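Long-range contacts in serpin B3 (Homo sapiens, PDB 4ZK3), which probably inhibits target proteases by the serpin mechanism and, as Pso p27, forms the large aggregates linked to psoriasis: residues Phe13-Gln18 with Arg300-Val305; Gln154-Ile159 with Ala179-Gly184; Ala229-Ile234 with Ser242-Leu247; Tyr293-Thr298 with Ser326-Lys331. All coordinates share one frame; numbering follows the deposited sequence.

Contact 1 of 4, residues Phe13-Gln18 with Arg300-Val305; sequences FDLFQQ and RTMGMV
Of the two flat groups on this side of helix 4-19, the Gln18 amide reaches Thr301 by its oxygen and the Asp14 carboxylate turns to His58, while the aliphatic stems of both residues border the Met302 side chain from helix 296-302. Gln18 OE1 comes to 4.0 Å from Thr301 CG2, a van der Waals approach in which the two side chains meet at a slant; the same oxygen takes a weak hydrogen bond from Lys21 NZ. Asp14 directs its carboxylate elsewhere, OD2 being hydrogen-bonded to His58 NE2, and offers its methylene CB to Met302 CE at 3.8 Å. Met302 runs extended as far as SD, which meets Leu15 CD2 at 3.9 Å with the two chains roughly perpendicular; a turn at the last torsion (chi3 50°) then swings CE over to Asp14. Val56 of helix 47-57 also packs on Met302. Gly303, with phi 131°, ends the helix in a Schellman motif, its N bonded to Arg300 O. No hydrogen bond joins the segments 13-18 and 300-305. Between these segments the contact is therefore one of van der Waals packing around the thioether, while Asp14 and Thr301, which bonds to Asp297 O, satisfy their polar groups away from the interface.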
# COMPACT_ATOMS: atom_id res chain seq x y z
N PHE A 13 -1.70 -3.44 -9.43
CA PHE A 13 -0.84 -3.57 -10.62
C PHE A 13 -0.90 -2.36 -11.55
O PHE A 13 0.14 -1.99 -12.16
CB PHE A 13 -1.12 -4.85 -11.36
CG PHE A 13 -0.54 -6.05 -10.68
CD1 PHE A 13 0.83 -6.21 -10.63
CD2 PHE A 13 -1.36 -6.99 -10.04
CE1 PHE A 13 1.39 -7.31 -9.99
CE2 PHE A 13 -0.82 -8.08 -9.39
CZ PHE A 13 0.56 -8.25 -9.36
N ASP A 14 -2.08 -1.73 -11.64
CA ASP A 14 -2.20 -0.56 -12.49
C ASP A 14 -1.29 0.50 -11.89
O ASP A 14 -0.64 1.28 -12.63
CB ASP A 14 -3.60 -0.01 -12.60
CG ASP A 14 -4.59 -1.00 -13.19
OD1 ASP A 14 -4.22 -2.07 -13.72
OD2 ASP A 14 -5.79 -0.70 -13.05
N LEU A 15 -1.19 0.53 -10.55
CA LEU A 15 -0.27 1.52 -9.95
C LEU A 15 1.15 1.21 -10.27
O LEU A 15 1.93 2.12 -10.59
CB LEU A 15 -0.42 1.64 -8.44
CG LEU A 15 -1.69 2.35 -7.98
CD1 LEU A 15 -1.91 2.11 -6.48
CD2 LEU A 15 -1.80 3.81 -8.25
N PHE A 16 1.50 -0.05 -10.12
CA PHE A 16 2.87 -0.50 -10.25
C PHE A 16 3.48 -0.10 -11.61
O PHE A 16 4.61 0.35 -11.67
CB PHE A 16 2.96 -2.00 -10.03
CG PHE A 16 4.35 -2.51 -10.02
CD1 PHE A 16 5.14 -2.38 -8.91
CD2 PHE A 16 4.92 -3.05 -11.16
CE1 PHE A 16 6.44 -2.83 -8.90
CE2 PHE A 16 6.22 -3.51 -11.17
CZ PHE A 16 6.99 -3.37 -10.05
N GLN A 17 2.72 -0.30 -12.69
CA GLN A 17 3.15 0.06 -14.08
C GLN A 17 3.45 1.55 -14.21
O GLN A 17 4.41 1.92 -14.82
CB GLN A 17 2.10 -0.41 -15.10
CG GLN A 17 1.70 -1.90 -15.03
CD GLN A 17 2.75 -2.94 -15.46
OE1 GLN A 17 2.41 -3.97 -16.04
NE2 GLN A 17 4.01 -2.70 -15.16
N GLN A 18 2.70 2.41 -13.55
CA GLN A 18 3.05 3.82 -13.51
C GLN A 18 4.32 4.10 -12.71
O GLN A 18 5.20 4.85 -13.18
CB GLN A 18 1.88 4.68 -12.98
CG GLN A 18 0.64 4.52 -13.87
CD GLN A 18 0.93 4.96 -15.31
OE1 GLN A 18 1.52 6.03 -15.55
NE2 GLN A 18 0.62 4.09 -16.25
N ARG A 300 -4.72 10.80 -12.78
CA ARG A 300 -5.20 11.48 -13.99
C ARG A 300 -5.01 10.60 -15.23
O ARG A 300 -6.00 10.23 -15.84
CB ARG A 300 -4.51 12.83 -14.13
CG ARG A 300 -5.06 13.75 -15.21
CD ARG A 300 -4.24 15.03 -15.14
NE ARG A 300 -4.87 16.01 -14.26
CZ ARG A 300 -4.23 16.85 -13.45
NH1 ARG A 300 -2.91 16.84 -13.33
NH2 ARG A 300 -4.95 17.71 -12.74
N THR A 301 -3.77 10.17 -15.49
CA THR A 301 -3.47 9.18 -16.52
C THR A 301 -4.35 7.96 -16.49
O THR A 301 -4.70 7.41 -17.57
CB THR A 301 -2.04 8.67 -16.35
OG1 THR A 301 -1.14 9.78 -16.38
CG2 THR A 301 -1.66 7.67 -17.43
N MET A 302 -4.67 7.50 -15.28
CA MET A 302 -5.33 6.25 -15.10
C MET A 302 -6.77 6.42 -15.40
O MET A 302 -7.45 5.45 -15.53
CB MET A 302 -5.10 5.68 -13.67
CG MET A 302 -3.62 5.26 -13.43
SD MET A 302 -3.07 4.72 -11.77
CE MET A 302 -4.41 3.59 -11.55
N GLY A 303 -7.27 7.64 -15.53
CA GLY A 303 -8.70 7.84 -15.85
C GLY A 303 -9.43 8.83 -14.96
O GLY A 303 -10.57 9.22 -15.28
N MET A 304 -8.81 9.21 -13.84
CA MET A 304 -9.46 10.13 -12.90
C MET A 304 -9.14 11.58 -13.29
O MET A 304 -8.13 12.16 -12.83
CB MET A 304 -9.10 9.83 -11.42
CG MET A 304 -9.92 8.76 -10.74
SD MET A 304 -9.19 8.21 -9.15
CE MET A 304 -9.17 9.73 -8.22
N VAL A 305 -10.02 12.16 -14.13
CA VAL A 305 -9.82 13.54 -14.62
C VAL A 305 -10.74 14.60 -14.03
O VAL A 305 -10.25 15.68 -13.65
CB VAL A 305 -9.84 13.70 -16.18
CG1 VAL A 305 -8.41 13.84 -16.71
CG2 VAL A 305 -10.51 12.54 -16.87

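Contact 2 of 4, residues Gln154-Ile159 with Ala179-Gly184; sequences QTNEKI and AIYFKG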
# COMPACT_ATOMS: atom_id res chain seq x y z
N GLN A 154 -0.19 7.30 14.01
CA GLN A 154 -0.82 6.06 13.64
C GLN A 154 0.15 5.07 12.94
O GLN A 154 -0.32 4.09 12.42
CB GLN A 154 -2.01 6.33 12.66
CG GLN A 154 -2.98 7.39 13.12
CD GLN A 154 -3.68 6.97 14.39
OE1 GLN A 154 -4.28 5.89 14.45
NE2 GLN A 154 -3.52 7.75 15.42
N THR A 155 1.40 5.43 12.80
CA THR A 155 2.43 4.68 12.07
C THR A 155 3.70 4.40 12.87
O THR A 155 4.77 4.10 12.30
CB THR A 155 2.81 5.42 10.79
OG1 THR A 155 3.24 6.74 11.10
CG2 THR A 155 1.59 5.50 9.83
N ASN A 156 3.59 4.39 14.21
CA ASN A 156 4.75 4.23 15.09
C ASN A 156 5.88 5.23 14.66
O ASN A 156 7.07 4.94 14.63
CB ASN A 156 5.22 2.76 15.09
CG ASN A 156 6.33 2.50 16.14
OD1 ASN A 156 7.25 1.66 15.96
ND2 ASN A 156 6.26 3.23 17.22
N GLU A 157 5.46 6.44 14.34
CA GLU A 157 6.32 7.46 13.75
C GLU A 157 7.12 7.16 12.52
O GLU A 157 8.07 7.92 12.25
CB GLU A 157 7.28 8.05 14.82
CG GLU A 157 6.57 8.88 15.85
CD GLU A 157 6.45 8.16 17.17
OE1 GLU A 157 7.11 8.64 18.14
OE2 GLU A 157 5.74 7.13 17.23
N LYS A 158 6.75 6.10 11.76
CA LYS A 158 7.52 5.76 10.54
C LYS A 158 7.19 6.60 9.33
O LYS A 158 7.98 6.63 8.37
CB LYS A 158 7.25 4.28 10.12
CG LYS A 158 7.76 3.26 11.13
CD LYS A 158 9.17 3.53 11.63
CE LYS A 158 9.51 2.61 12.78
NZ LYS A 158 10.84 2.93 13.29
N ILE A 159 5.97 7.16 9.26
CA ILE A 159 5.62 8.04 8.15
C ILE A 159 5.63 9.47 8.68
O ILE A 159 4.70 9.87 9.40
CB ILE A 159 4.24 7.72 7.55
CG1 ILE A 159 4.22 6.23 7.19
CG2 ILE A 159 3.98 8.63 6.37
CD1 ILE A 159 5.23 5.88 6.09
N ALA A 179 -4.21 5.99 7.19
CA ALA A 179 -2.95 5.43 7.67
C ALA A 179 -3.10 3.96 8.00
O ALA A 179 -4.09 3.53 8.61
CB ALA A 179 -2.45 6.16 8.92
N ILE A 180 -2.09 3.19 7.62
CA ILE A 180 -2.03 1.74 7.83
C ILE A 180 -0.67 1.37 8.43
O ILE A 180 0.39 1.97 8.06
CB ILE A 180 -2.28 0.97 6.51
CG1 ILE A 180 -2.30 -0.53 6.75
CG2 ILE A 180 -1.18 1.27 5.46
CD1 ILE A 180 -2.70 -1.38 5.53
N TYR A 181 -0.68 0.43 9.40
CA TYR A 181 0.51 0.08 10.16
C TYR A 181 0.50 -1.41 10.50
O TYR A 181 -0.53 -1.95 10.93
CB TYR A 181 0.63 0.91 11.46
CG TYR A 181 1.81 0.49 12.27
CD1 TYR A 181 3.05 0.99 11.96
CD2 TYR A 181 1.70 -0.46 13.33
CE1 TYR A 181 4.18 0.60 12.66
CE2 TYR A 181 2.85 -0.86 14.03
CZ TYR A 181 4.08 -0.32 13.70
OH TYR A 181 5.26 -0.67 14.36
N PHE A 182 1.63 -2.07 10.26
CA PHE A 182 1.80 -3.47 10.52
C PHE A 182 3.17 -3.69 11.18
O PHE A 182 4.17 -3.16 10.70
CB PHE A 182 1.75 -4.24 9.23
CG PHE A 182 2.20 -5.65 9.38
CD1 PHE A 182 1.44 -6.55 10.13
CD2 PHE A 182 3.40 -6.07 8.82
CE1 PHE A 182 1.88 -7.88 10.30
CE2 PHE A 182 3.83 -7.36 8.97
CZ PHE A 182 3.08 -8.27 9.69
N LYS A 183 3.24 -4.43 12.28
CA LYS A 183 4.52 -4.94 12.75
C LYS A 183 4.33 -6.36 13.22
O LYS A 183 3.43 -6.61 13.97
CB LYS A 183 5.09 -4.10 13.89
CG LYS A 183 6.54 -4.49 14.27
CD LYS A 183 7.03 -3.70 15.49
CE LYS A 183 8.34 -4.26 16.03
NZ LYS A 183 9.21 -3.12 16.47
N GLY A 184 5.07 -7.31 12.71
CA GLY A 184 4.84 -8.70 13.10
C GLY A 184 6.12 -9.49 13.17
O GLY A 184 7.08 -9.19 12.45
O HOH W 1 -2.78 3.06 11.45
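The turn that follows helix 140-153, the helix lying across the large central sheet A of serpins, rests here on strand 174-185 of that sheet. Thr155 to Lys158 form a type I' beta turn closed by Lys158 N to Thr155 O at 2.9 Å, and the strand offers it alternate side chains, Ala179 and Tyr181. Ala179 CB packs against Gln154 CB at 3.8 Å and also meets the methyl CG2 of Thr155. Thr155 has its hydroxyl lodged between backbone N and carbonyl carbon (chi1 56°), which turns CG2 down onto the sheet while OG1 is kept for the helix end: it bonds to Val151 O and accepts a weak bond from Ile159 N. Tyr181, with CG anti to the backbone N, stretches its ring along the turn. Gln154 O lies 3.5 Å from its CB, Thr155 O 3.6 Å from CE1, and Asn156 CB only 3.4 Å from the same carbon, all reaching the ring obliquely. The phenol OH continues to Glu342 OE2 on strand 340-351, which lies beside strand 174-185. A water donates to Gln154 O at 2.8 Å and more weakly to Ala179 O; with more acceptors around it than protons, it may not serve all of them at once. The segments 154-159 and 179-184 thus meet mainly through carbon, with the carbonyls of Gln154 and Thr155 set obliquely beside the Tyr181 ring, whose hydroxyl is hydrogen-bonded to the Glu342 carboxylate; no clear direct hydrogen bond joins them, and their polar link is the water, weak on the Ala179 side.

Contact 3 of 4, residues Ala229-Ile234 with Ser242-Leu247; sequences AKVLEI and SMIVLL
On one face of this antiparallel hairpin the forked side chain of Val231 fits between Ile244 and Leu246: CG1 meets Ile244 CG2 at 3.9 Å, and CG2 lies alongside Leu246 CD2 at 3.8 Å, the latter two side chains pointing the same way. Ile244 fills the next hollow as well. Two successive bends (chi1 -59°, chi2 -50°) fold its CD1 over the aliphatic stem of Glu233, 3.6 Å from CB. The other face carries Lys230, Leu232, Ile234, Met243, Val245 and Leu247. Ile234 CD1 slants across to Val245 CG2 at 4.2 Å, and Phe363 from strand 361-364 packs against Leu232, Val245, Leu247 and the stem of Lys230, whose NZ goes on to Glu362 O. The two strands, with axes 4.7 Å apart, belong to sheet B of the serpin fold and are flanked there by strands 206-224 and 369-375. Three hydrogen-bonded pairs, Lys230 with Leu247, Leu232 with Val245 and Ile234 with Met243, each contribute two backbone bonds. Near the turn end, Ser242 OG donates to Glu233 OE2 at 2.7 Å, coming in from above the carboxylate plane. Ser242 OG is also bonded to Asn376 ND2, and Glu233 OE1 to His220 ND1. The buried carboxylate is consequently held through both oxygens; these neighbours, with a long and weak ion pair to Arg374, probably lower the cost of placing its charge among so many aliphatic side chains.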
# COMPACT_ATOMS: atom_id res chain seq x y z
N ALA A 229 11.16 -17.96 -12.65
CA ALA A 229 11.19 -17.34 -11.32
C ALA A 229 10.81 -18.36 -10.30
O ALA A 229 10.32 -19.46 -10.63
CB ALA A 229 10.22 -16.18 -11.27
N LYS A 230 11.03 -18.00 -9.04
CA LYS A 230 10.53 -18.76 -7.93
C LYS A 230 9.67 -17.90 -7.01
O LYS A 230 9.76 -16.64 -7.01
CB LYS A 230 11.68 -19.34 -7.15
CG LYS A 230 12.50 -20.36 -7.93
CD LYS A 230 13.75 -20.68 -7.13
CE LYS A 230 14.66 -21.67 -7.84
NZ LYS A 230 15.92 -21.87 -7.05
N VAL A 231 8.82 -18.58 -6.27
CA VAL A 231 7.88 -17.96 -5.28
C VAL A 231 8.00 -18.58 -3.92
O VAL A 231 7.99 -19.79 -3.80
CB VAL A 231 6.40 -18.08 -5.73
CG1 VAL A 231 5.50 -17.31 -4.79
CG2 VAL A 231 6.24 -17.46 -7.06
N LEU A 232 8.07 -17.75 -2.88
CA LEU A 232 8.11 -18.22 -1.53
C LEU A 232 7.12 -17.49 -0.62
O LEU A 232 6.99 -16.27 -0.69
CB LEU A 232 9.53 -18.06 -0.95
CG LEU A 232 9.86 -18.80 0.32
CD1 LEU A 232 10.02 -20.29 0.03
CD2 LEU A 232 11.18 -18.33 0.86
N GLU A 233 6.46 -18.25 0.28
CA GLU A 233 5.64 -17.66 1.34
C GLU A 233 6.40 -17.77 2.66
O GLU A 233 6.82 -18.83 3.06
CB GLU A 233 4.26 -18.34 1.47
CG GLU A 233 3.42 -17.82 2.62
CD GLU A 233 2.44 -18.79 3.19
OE1 GLU A 233 2.72 -20.01 3.20
OE2 GLU A 233 1.42 -18.31 3.72
N ILE A 234 6.54 -16.63 3.33
CA ILE A 234 7.22 -16.55 4.60
C ILE A 234 6.16 -16.10 5.60
O ILE A 234 5.83 -14.93 5.64
CB ILE A 234 8.40 -15.55 4.60
CG1 ILE A 234 9.30 -15.75 3.39
CG2 ILE A 234 9.21 -15.69 5.87
CD1 ILE A 234 10.42 -14.75 3.18
N SER A 242 1.22 -13.11 5.75
CA SER A 242 2.47 -13.64 5.20
C SER A 242 3.15 -12.61 4.31
O SER A 242 2.52 -11.72 3.77
CB SER A 242 2.19 -14.84 4.33
OG SER A 242 1.80 -15.94 5.06
N MET A 243 4.44 -12.79 4.09
CA MET A 243 5.18 -12.00 3.12
C MET A 243 5.44 -12.99 2.00
O MET A 243 5.96 -14.07 2.25
CB MET A 243 6.51 -11.47 3.64
CG MET A 243 7.33 -10.77 2.55
SD MET A 243 8.79 -9.84 3.05
CE MET A 243 8.13 -8.35 3.77
N ILE A 244 5.05 -12.62 0.81
CA ILE A 244 5.30 -13.46 -0.40
C ILE A 244 6.42 -12.81 -1.16
O ILE A 244 6.40 -11.58 -1.32
CB ILE A 244 4.08 -13.46 -1.32
CG1 ILE A 244 2.88 -13.98 -0.58
CG2 ILE A 244 4.35 -14.23 -2.63
CD1 ILE A 244 3.09 -15.26 0.13
N VAL A 245 7.36 -13.60 -1.65
CA VAL A 245 8.51 -13.05 -2.40
C VAL A 245 8.61 -13.77 -3.76
O VAL A 245 8.44 -14.99 -3.82
CB VAL A 245 9.84 -13.24 -1.63
CG1 VAL A 245 11.04 -12.78 -2.44
CG2 VAL A 245 9.84 -12.53 -0.30
N LEU A 246 8.85 -13.00 -4.81
CA LEU A 246 9.05 -13.50 -6.16
C LEU A 246 10.43 -13.11 -6.64
O LEU A 246 10.74 -11.91 -6.79
CB LEU A 246 7.97 -12.95 -7.08
CG LEU A 246 6.55 -13.42 -6.76
CD1 LEU A 246 5.82 -12.36 -5.99
CD2 LEU A 246 5.75 -13.81 -8.00
N LEU A 247 11.25 -14.16 -6.86
CA LEU A 247 12.66 -14.06 -7.18
C LEU A 247 12.97 -14.55 -8.60
O LEU A 247 12.77 -15.72 -8.87
CB LEU A 247 13.44 -14.92 -6.17
CG LEU A 247 14.96 -14.84 -6.33
CD1 LEU A 247 15.46 -13.42 -6.06
CD2 LEU A 247 15.61 -15.84 -5.42

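Contact 4 of 4, residues Tyr293-Thr298 with Ser326-Lys331; sequences YDLKDT and SGVLHK
Asp294 OD1 is gripped from two directions: Lys296 N approaches it at 3.2 Å, nearly along the C-O axis, and a water donates to it at 2.7 Å. That water accepts from Val328 N at 3.0 Å and so spans the gap between segments 293-298 and 326-331. The place is the end of strand 276-294 in serpin sheet A, where the chain leaves its antiparallel neighbour 325-336 and turns into helix 296-302, with Asp294 supplying the capping bond. Before the turn, Tyr293 and His330 form a hydrogen-bonded pair, linked both ways through their backbone N and O. Leu295 N then carries the ladder one step further, to Val328 O at 2.7 Å. Leu295 CD1 nestles between Val328 CG1 and His330 CB, 3.9 Å from the latter, with Ile34 and Phe19 also touching this leucine. Beyond the turn, Lys296 is extended throughout (chi1 -173°), which carries NZ as far as Ser326 O for a weak bond, close to the classic bulge that Ser326 and Gly327 form opposite Val350. The His330 imidazole is fixed by Thr347 at ND1 and Ser30 N at NE2, and Tyr293 CD1 approaches its edge near the ring plane, 4.0 Å from CD2.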
# COMPACT_ATOMS: atom_id res chain seq x y z
N TYR A 293 5.12 9.17 -3.14
CA TYR A 293 4.48 9.28 -4.44
C TYR A 293 3.57 10.46 -4.44
O TYR A 293 2.75 10.61 -3.52
CB TYR A 293 3.70 8.00 -4.85
CG TYR A 293 4.58 6.77 -4.77
CD1 TYR A 293 4.79 6.11 -3.55
CD2 TYR A 293 5.28 6.34 -5.87
CE1 TYR A 293 5.65 5.04 -3.49
CE2 TYR A 293 6.14 5.28 -5.81
CZ TYR A 293 6.30 4.63 -4.61
OH TYR A 293 7.20 3.62 -4.56
N ASP A 294 3.74 11.31 -5.47
CA ASP A 294 2.72 12.31 -5.81
C ASP A 294 1.82 11.65 -6.78
O ASP A 294 2.23 11.39 -7.91
CB ASP A 294 3.32 13.54 -6.48
CG ASP A 294 2.31 14.64 -6.68
OD1 ASP A 294 1.15 14.34 -7.06
OD2 ASP A 294 2.69 15.80 -6.44
N LEU A 295 0.58 11.39 -6.38
CA LEU A 295 -0.31 10.55 -7.21
C LEU A 295 -1.23 11.27 -8.18
O LEU A 295 -1.94 10.62 -8.93
CB LEU A 295 -1.14 9.62 -6.32
CG LEU A 295 -0.39 8.57 -5.49
CD1 LEU A 295 -1.37 7.82 -4.60
CD2 LEU A 295 0.35 7.61 -6.39
N LYS A 296 -1.25 12.59 -8.14
CA LYS A 296 -2.23 13.37 -8.92
C LYS A 296 -2.18 13.07 -10.43
O LYS A 296 -3.20 12.61 -10.99
CB LYS A 296 -2.00 14.84 -8.64
CG LYS A 296 -3.01 15.80 -9.22
CD LYS A 296 -2.37 17.18 -9.14
CE LYS A 296 -3.41 18.27 -9.12
NZ LYS A 296 -2.76 19.58 -8.88
N ASP A 297 -1.02 13.26 -11.05
CA ASP A 297 -0.89 13.05 -12.53
C ASP A 297 -1.01 11.58 -12.89
O ASP A 297 -1.70 11.22 -13.87
CB ASP A 297 0.43 13.60 -13.10
CG ASP A 297 0.45 15.12 -13.20
OD1 ASP A 297 -0.61 15.78 -13.04
OD2 ASP A 297 1.56 15.67 -13.40
N THR A 298 -0.42 10.74 -12.06
CA THR A 298 -0.62 9.28 -12.15
C THR A 298 -2.11 8.89 -12.23
O THR A 298 -2.54 8.21 -13.15
CB THR A 298 0.03 8.57 -10.96
OG1 THR A 298 1.42 8.86 -10.94
CG2 THR A 298 -0.13 7.03 -11.02
N SER A 326 -6.97 19.18 -5.12
CA SER A 326 -5.70 19.78 -5.45
C SER A 326 -4.56 18.78 -5.39
O SER A 326 -3.59 18.97 -6.07
CB SER A 326 -5.39 20.97 -4.53
OG SER A 326 -5.38 20.64 -3.12
N GLY A 327 -4.65 17.71 -4.59
CA GLY A 327 -3.56 16.72 -4.59
C GLY A 327 -3.88 15.37 -3.94
O GLY A 327 -4.89 15.21 -3.27
N VAL A 328 -3.04 14.40 -4.20
CA VAL A 328 -3.14 13.06 -3.62
C VAL A 328 -1.70 12.61 -3.43
O VAL A 328 -0.94 12.55 -4.41
CB VAL A 328 -3.87 12.04 -4.50
CG1 VAL A 328 -4.01 10.67 -3.78
CG2 VAL A 328 -5.25 12.55 -4.83
N LEU A 329 -1.34 12.37 -2.17
CA LEU A 329 0.00 12.03 -1.76
C LEU A 329 0.03 10.68 -1.00
O LEU A 329 -0.90 10.35 -0.26
CB LEU A 329 0.54 13.09 -0.83
CG LEU A 329 0.60 14.51 -1.39
CD1 LEU A 329 1.30 15.30 -0.34
CD2 LEU A 329 1.38 14.57 -2.67
N HIS A 330 1.11 9.94 -1.20
CA HIS A 330 1.33 8.64 -0.55
C HIS A 330 2.76 8.52 -0.14
O HIS A 330 3.68 8.89 -0.91
CB HIS A 330 0.99 7.52 -1.51
CG HIS A 330 0.98 6.15 -0.91
ND1 HIS A 330 -0.02 5.71 -0.05
CD2 HIS A 330 1.81 5.11 -1.07
CE1 HIS A 330 0.22 4.45 0.30
NE2 HIS A 330 1.34 4.08 -0.27
N LYS A 331 2.97 7.94 1.03
CA LYS A 331 4.28 7.66 1.54
C LYS A 331 4.28 6.31 2.30
O LYS A 331 3.37 5.98 3.04
CB LYS A 331 4.70 8.83 2.45
CG LYS A 331 6.18 8.88 2.69
CD LYS A 331 6.59 10.14 3.44
CE LYS A 331 8.07 10.09 3.75
NZ LYS A 331 8.50 11.41 4.31
O HOH W 2 -0.67 15.66 -5.58

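Contacts 1 and 4 share helix 296-302 and have centres 11 Å apart; they touch where Gln18 CB packs on Thr298 CG2 at 3.7 Å, joining helix 4-19 to helix 296-302, which follows directly on strand 276-294 of sheet A. Contact 2 lies about 20 Å, centre to centre, from contact 4, yet Ile159 CD1 reaches Lys331 O at 3.6 Å. Strand 340-351 pairs with both 174-185 and 325-336, and so runs between the strands of contacts 2 and 4, consistent with a reactive loop inserted into sheet A as in cleaved serpins. Contact 3 stands apart in sheet B, its nearest atoms about 7 Å from contacts 1 and 2 and about 15 Å from contact 4.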